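Local coordinates for protein ferredoxin component of carbazole 1,9a-dioxygenase (Nocardioides aromaticivorans, PDB 3GCE) that probably passes electrons through a Rieske [2Fe-2S] cluster to the terminal oxygenase of carbazole 1,9a-dioxygenase, at residues F63-E69 and R78-R82; P11-L17 and T105-P111. All blocks are in the same frame, centred on the assembly; numbering follows the deposited sequence.

Contact 1. Residues F63-E69 and R78-R82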
loop_
_atom_site.group_PDB
_atom_site.type_symbol
_atom_site.label_atom_id
_atom_site.label_comp_id
_atom_site.label_asym_id
_atom_site.label_seq_id
_atom_site.Cartn_x
_atom_site.Cartn_y
_atom_site.Cartn_z
ATOM N N PHE A 63 8.390 -5.088 2.972
ATOM C CA PHE A 63 8.272 -4.755 1.560
ATOM C C PHE A 63 9.463 -5.302 0.774
ATOM O O PHE A 63 10.606 -5.107 1.165
ATOM C CB PHE A 63 8.100 -3.237 1.355
ATOM C CG PHE A 63 7.981 -2.826 -0.088
ATOM C CD1 PHE A 63 6.858 -3.175 -0.841
ATOM C CD2 PHE A 63 8.990 -2.080 -0.693
ATOM C CE1 PHE A 63 6.748 -2.786 -2.175
ATOM C CE2 PHE A 63 8.890 -1.680 -2.039
ATOM C CZ PHE A 63 7.764 -2.028 -2.769
ATOM N N HIS A 64 9.161 -5.981 -0.334
ATOM C CA HIS A 64 10.146 -6.574 -1.205
ATOM C C HIS A 64 10.197 -5.758 -2.485
ATOM O O HIS A 64 9.386 -5.962 -3.388
ATOM C CB HIS A 64 9.807 -8.053 -1.501
ATOM C CG HIS A 64 9.774 -8.910 -0.277
ATOM N ND1 HIS A 64 10.868 -9.621 0.160
ATOM C CD2 HIS A 64 8.792 -9.138 0.628
ATOM C CE1 HIS A 64 10.562 -10.248 1.281
ATOM N NE2 HIS A 64 9.309 -9.974 1.587
ATOM N N ALA A 65 11.147 -4.819 -2.543
ATOM C CA ALA A 65 11.234 -3.891 -3.678
ATOM C C ALA A 65 11.476 -4.626 -4.996
ATOM O O ALA A 65 10.949 -4.227 -6.027
ATOM C CB ALA A 65 12.291 -2.804 -3.442
ATOM N N GLU A 66 12.234 -5.715 -4.958
ATOM C CA GLU A 66 12.636 -6.418 -6.190
ATOM C C GLU A 66 11.441 -7.018 -6.903
ATOM O O GLU A 66 11.432 -7.108 -8.131
ATOM C CB GLU A 66 13.613 -7.556 -5.882
ATOM C CG GLU A 66 14.071 -7.643 -4.423
ATOM C CD GLU A 66 13.046 -8.273 -3.445
ATOM O OE1 GLU A 66 12.103 -8.931 -3.949
ATOM O OE2 GLU A 66 13.155 -8.093 -2.200
ATOM N N SER A 67 10.456 -7.477 -6.126
ATOM C CA SER A 67 9.275 -8.117 -6.669
ATOM C C SER A 67 7.994 -7.281 -6.496
ATOM O O SER A 67 6.922 -7.716 -6.926
ATOM C CB SER A 67 9.108 -9.518 -6.050
ATOM O OG SER A 67 8.812 -9.438 -4.660
ATOM N N LEU A 68 8.118 -6.088 -5.886
ATOM C CA LEU A 68 6.981 -5.164 -5.606
ATOM C C LEU A 68 5.841 -5.855 -4.832
ATOM O O LEU A 68 4.649 -5.717 -5.170
ATOM C CB LEU A 68 6.467 -4.444 -6.890
ATOM C CG LEU A 68 7.451 -3.441 -7.548
ATOM C CD1 LEU A 68 6.946 -2.968 -8.889
ATOM C CD2 LEU A 68 7.787 -2.213 -6.650
ATOM N N GLU A 69 6.245 -6.620 -3.815
ATOM C CA GLU A 69 5.324 -7.323 -2.937
ATOM C C GLU A 69 5.449 -6.788 -1.531
ATOM O O GLU A 69 6.553 -6.473 -1.059
ATOM C CB GLU A 69 5.658 -8.807 -2.898
ATOM C CG GLU A 69 5.362 -9.572 -4.177
ATOM C CD GLU A 69 5.810 -11.021 -4.054
ATOM O OE1 GLU A 69 7.026 -11.241 -3.942
ATOM O OE2 GLU A 69 4.953 -11.933 -4.044
ATOM N N ARG A 78 1.501 -12.725 0.688
ATOM C CA ARG A 78 1.991 -11.540 -0.035
ATOM C C ARG A 78 0.974 -10.975 -1.008
ATOM O O ARG A 78 0.122 -11.713 -1.505
ATOM C CB ARG A 78 3.277 -11.826 -0.807
ATOM C CG ARG A 78 4.484 -12.210 0.069
ATOM C CD ARG A 78 5.786 -12.267 -0.739
ATOM N NE ARG A 78 6.891 -12.795 0.075
ATOM C CZ ARG A 78 8.175 -12.806 -0.289
ATOM N NH1 ARG A 78 8.557 -12.324 -1.471
ATOM N NH2 ARG A 78 9.082 -13.312 0.537
ATOM N N PHE A 79 1.067 -9.663 -1.249
ATOM C CA PHE A 79 0.287 -8.980 -2.298
ATOM C C PHE A 79 1.197 -8.191 -3.221
ATOM O O PHE A 79 2.238 -7.661 -2.793
ATOM C CB PHE A 79 -0.739 -8.014 -1.687
ATOM C CG PHE A 79 -1.753 -8.702 -0.792
ATOM C CD1 PHE A 79 -1.514 -8.827 0.580
ATOM C CD2 PHE A 79 -2.976 -9.155 -1.313
ATOM C CE1 PHE A 79 -2.453 -9.453 1.431
ATOM C CE2 PHE A 79 -3.910 -9.771 -0.477
ATOM C CZ PHE A 79 -3.644 -9.906 0.903
ATOM N N ASP A 80 0.778 -8.089 -4.473
ATOM C CA ASP A 80 1.389 -7.174 -5.420
ATOM C C ASP A 80 0.881 -5.751 -5.059
ATOM O O ASP A 80 -0.319 -5.495 -5.094
ATOM C CB ASP A 80 0.979 -7.582 -6.844
ATOM C CG ASP A 80 1.356 -6.529 -7.890
ATOM O OD1 ASP A 80 2.366 -5.787 -7.678
ATOM O OD2 ASP A 80 0.626 -6.444 -8.918
ATOM N N VAL A 81 1.794 -4.838 -4.724
ATOM C CA VAL A 81 1.406 -3.456 -4.381
ATOM C C VAL A 81 0.873 -2.633 -5.540
ATOM O O VAL A 81 0.244 -1.593 -5.312
ATOM C CB VAL A 81 2.534 -2.689 -3.644
ATOM C CG1 VAL A 81 2.877 -3.403 -2.326
ATOM C CG2 VAL A 81 3.788 -2.524 -4.524
ATOM N N ARG A 82 1.126 -3.092 -6.775
ATOM C CA ARG A 82 0.632 -2.425 -7.981
ATOM C C ARG A 82 -0.862 -2.650 -8.210
ATOM O O ARG A 82 -1.563 -1.780 -8.782
ATOM C CB ARG A 82 1.384 -2.948 -9.206
ATOM C CG ARG A 82 2.852 -2.537 -9.246
ATOM C CD ARG A 82 3.598 -3.312 -10.313
ATOM N NE ARG A 82 3.766 -4.713 -9.927
ATOM C CZ ARG A 82 4.487 -5.590 -10.612
ATOM N NH1 ARG A 82 5.124 -5.206 -11.704
ATOM N NH2 ARG A 82 4.566 -6.849 -10.208
HETATM O O HOH W 1 4.254 -7.748 -7.513
#

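Contact 2. Residues P11-L17 and T105-P111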
loop_
_atom_site.group_PDB
_atom_site.type_symbol
_atom_site.label_atom_id
_atom_site.label_comp_id
_atom_site.label_asym_id
_atom_site.label_seq_id
_atom_site.Cartn_x
_atom_site.Cartn_y
_atom_site.Cartn_z
ATOM N N PRO A 11 -9.365 14.230 -3.718
ATOM C CA PRO A 11 -8.563 13.122 -3.219
ATOM C C PRO A 11 -8.116 13.385 -1.770
ATOM O O PRO A 11 -8.552 14.371 -1.163
ATOM C CB PRO A 11 -7.371 13.116 -4.162
ATOM C CG PRO A 11 -7.193 14.522 -4.541
ATOM C CD PRO A 11 -8.570 15.156 -4.538
ATOM N N VAL A 12 -7.280 12.499 -1.228
ATOM C CA VAL A 12 -6.717 12.679 0.102
ATOM C C VAL A 12 -5.192 12.861 -0.017
ATOM O O VAL A 12 -4.513 12.003 -0.591
ATOM C CB VAL A 12 -7.064 11.453 0.983
ATOM C CG1 VAL A 12 -6.411 11.533 2.348
ATOM C CG2 VAL A 12 -8.619 11.280 1.063
ATOM N N ARG A 13 -4.658 13.963 0.506
ATOM C CA ARG A 13 -3.211 14.187 0.480
ATOM C C ARG A 13 -2.687 13.481 1.713
ATOM O O ARG A 13 -3.105 13.809 2.831
ATOM C CB ARG A 13 -2.785 15.675 0.563
ATOM C CG ARG A 13 -1.223 15.775 0.417
ATOM C CD ARG A 13 -0.396 16.744 1.267
ATOM N NE ARG A 13 -0.141 16.249 2.596
ATOM C CZ ARG A 13 0.975 16.406 3.325
ATOM N NH1 ARG A 13 2.070 17.017 2.889
ATOM N NH2 ARG A 13 0.977 15.885 4.512
ATOM N N VAL A 14 -1.783 12.527 1.522
ATOM C CA VAL A 14 -1.288 11.733 2.654
ATOM C C VAL A 14 0.071 12.187 3.146
ATOM O O VAL A 14 0.370 12.066 4.333
ATOM C CB VAL A 14 -1.263 10.219 2.329
ATOM C CG1 VAL A 14 -2.706 9.718 2.121
ATOM C CG2 VAL A 14 -0.396 9.926 1.106
ATOM N N ALA A 15 0.893 12.690 2.233
ATOM C CA ALA A 15 2.259 13.053 2.549
ATOM C C ALA A 15 2.920 13.679 1.334
ATOM O O ALA A 15 2.369 13.640 0.230
ATOM C CB ALA A 15 3.049 11.800 2.992
ATOM N N THR A 16 4.100 14.254 1.552
ATOM C CA THR A 16 4.996 14.686 0.493
ATOM C C THR A 16 5.914 13.506 0.143
ATOM O O THR A 16 6.288 12.717 1.027
ATOM C CB THR A 16 5.848 15.889 0.987
ATOM O OG1 THR A 16 4.996 16.839 1.626
ATOM C CG2 THR A 16 6.513 16.569 -0.127
ATOM N N LEU A 17 6.269 13.373 -1.135
ATOM C CA LEU A 17 7.030 12.229 -1.618
ATOM C C LEU A 17 8.279 11.941 -0.783
ATOM O O LEU A 17 8.541 10.784 -0.436
ATOM C CB LEU A 17 7.409 12.399 -3.093
ATOM C CG LEU A 17 8.064 11.220 -3.809
ATOM C CD1 LEU A 17 7.069 10.114 -4.044
ATOM C CD2 LEU A 17 8.686 11.661 -5.126
ATOM N N THR A 105 5.142 17.229 -5.806
ATOM C CA THR A 105 5.653 16.537 -4.595
ATOM C C THR A 105 4.600 16.032 -3.590
ATOM O O THR A 105 4.910 15.173 -2.746
ATOM C CB THR A 105 6.775 17.345 -3.842
ATOM O OG1 THR A 105 7.628 16.428 -3.134
ATOM C CG2 THR A 105 6.198 18.309 -2.846
ATOM N N GLU A 106 3.341 16.298 -3.814
ATOM C CA GLU A 106 2.289 15.854 -2.886
ATOM C C GLU A 106 1.702 14.520 -3.333
ATOM O O GLU A 106 1.321 14.349 -4.499
ATOM C CB GLU A 106 1.163 16.889 -2.770
ATOM C CG GLU A 106 1.627 18.307 -2.447
ATOM C CD GLU A 106 2.405 18.418 -1.151
ATOM O OE1 GLU A 106 2.205 17.595 -0.247
ATOM O OE2 GLU A 106 3.225 19.350 -1.042
ATOM N N ILE A 107 1.606 13.588 -2.396
ATOM C CA ILE A 107 1.056 12.285 -2.712
ATOM C C ILE A 107 -0.455 12.308 -2.492
ATOM O O ILE A 107 -0.938 12.478 -1.357
ATOM C CB ILE A 107 1.714 11.135 -1.893
ATOM C CG1 ILE A 107 3.228 11.083 -2.130
ATOM C CG2 ILE A 107 1.070 9.793 -2.270
ATOM C CD1 ILE A 107 3.941 10.106 -1.123
ATOM N N LEU A 108 -1.197 12.132 -3.576
ATOM C CA LEU A 108 -2.665 12.206 -3.517
ATOM C C LEU A 108 -3.272 10.839 -3.817
ATOM O O LEU A 108 -2.918 10.219 -4.824
ATOM C CB LEU A 108 -3.153 13.212 -4.548
ATOM C CG LEU A 108 -2.575 14.642 -4.501
ATOM C CD1 LEU A 108 -3.139 15.477 -5.665
ATOM C CD2 LEU A 108 -2.903 15.294 -3.151
ATOM N N VAL A 109 -4.197 10.402 -2.966
ATOM C CA VAL A 109 -4.857 9.095 -3.088
ATOM C C VAL A 109 -6.362 9.290 -3.331
ATOM O O VAL A 109 -7.032 10.000 -2.579
ATOM C CB VAL A 109 -4.633 8.240 -1.796
ATOM C CG1 VAL A 109 -5.249 6.818 -1.935
ATOM C CG2 VAL A 109 -3.107 8.148 -1.479
ATOM N N ALA A 110 -6.889 8.673 -4.380
ATOM C CA ALA A 110 -8.323 8.729 -4.641
ATOM C C ALA A 110 -9.062 7.833 -3.655
ATOM O O ALA A 110 -8.694 6.676 -3.490
ATOM C CB ALA A 110 -8.618 8.305 -6.063
ATOM N N PRO A 111 -10.092 8.363 -2.976
ATOM C CA PRO A 111 -10.836 7.563 -2.003
ATOM C C PRO A 111 -11.698 6.513 -2.688
ATOM O O PRO A 111 -11.999 6.650 -3.871
ATOM C CB PRO A 111 -11.739 8.592 -1.301
ATOM C CG PRO A 111 -11.230 9.932 -1.715
ATOM C CD PRO A 111 -10.627 9.730 -3.069
HETATM O O HOH W 2 4.449 20.186 1.280
#

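Contact 1. Residues F63-E69 and R78-R82
Two donors hold OE1 of E69: the guanidinium of R78 from the facing strand, in a salt bridge through NH1 at 3.1 Å, and the hydroxyl of S67, whose OG lies 2.6 Å from the same E69 OE1. NH1 arrives from above the carboxylate plane, while OG takes the anti side, and T87 binds OE2, fixing the group's rotation. Extended from CG to NE, the R78 chain crosses this carboxylate at about a right angle, its CD against E69 OE2, and lays its guanidinium flat on the imidazole of H64, with centres 3.8 Å apart and planes at 14°. H64 NE2 is itself bound by E71. Arginine suits this place because a guanidinium can stack through its face while its N-H groups pair at the edge. The scaffold is the four-stranded antiparallel sheet of the cluster-binding part of the Rieske domain, in which E69 and D80 form a non-hydrogen-bonded pair. L68 and E69 together face H64 in a G1 beta bulge, L68 taking the left-handed backbone conformation more often adopted by glycine. The bulge turns L68 O to V81 N, 3.0 Å away. At the strand's end, D80 OD1 closes an Asx turn on R82 N and receives R82 NE from the opposite face of its plane, a 2.9 Å salt bridge, nearly straight at 173°; T83 binds D80 OD2. The bent R82 chain sets CD against L68 CD1. Further along, V81 CG2 meets the F63 ring at its edge, 3.8 Å from CE1.

Contact 2. Residues P11-L17 and T105-P111
R13 reaches across to L108 and E106 on the outer face of a three-stranded antiparallel sheet, in which strand 12-16 borders 106-109 and strand 100-103 lies beyond. Its CB rests 3.7 Å from L108 CD2. With CG anti to the backbone N (chi1 -176°), the chain sets off over I107 O, then bends at chi2 and chi3. CD consequently passes 3.1 Å from E106 OE1, and the tip turns back so that NH1 forms a salt bridge of 3.2 Å with that same E106 OE1, on its syn side and close to the guanidinium plane. One face of the guanidinium covers A15 CA. A long, flexible, charged residue fits this solvent-exposed position, where E106 provides the opposite charge. On the face of V12, A15, I107 and V109, which looks to strands 26-30 and 43-48, the residues are apolar; V14, beside it, packs CG2 on I107 CG2 and CG1 on V109 CG2, compact beta-branched chains suited to a strand. V12 and V109 exchange two backbone bonds. Further along, I107 O accepts from V14 N, and I107 N donates to A15 O. Past the strand, L17 N donates to T105 O at 2.8 Å.

How the contacts relate
From the N terminus, strand 12-16 (contact 2) is laid down first, but its partner 106-109 comes only at the end of the chain, so contact 2 closes almost the whole protein into one long loop. Within it come strands 26-30, 33-40 and 43-48, which form a sheet of their own, then the first cluster-binding loop with C51 and H53. Contact 1 follows, nested inside and far more local, closing a short excursion that carries C72, H75 and G77 to the [2Fe-2S] cluster. The two lie on opposite sides of the chain's centre, their own centres about 20 Å apart. That intervening sheet is common ground: Y45 touches contact 1, while its neighbour V44 touches contact 2.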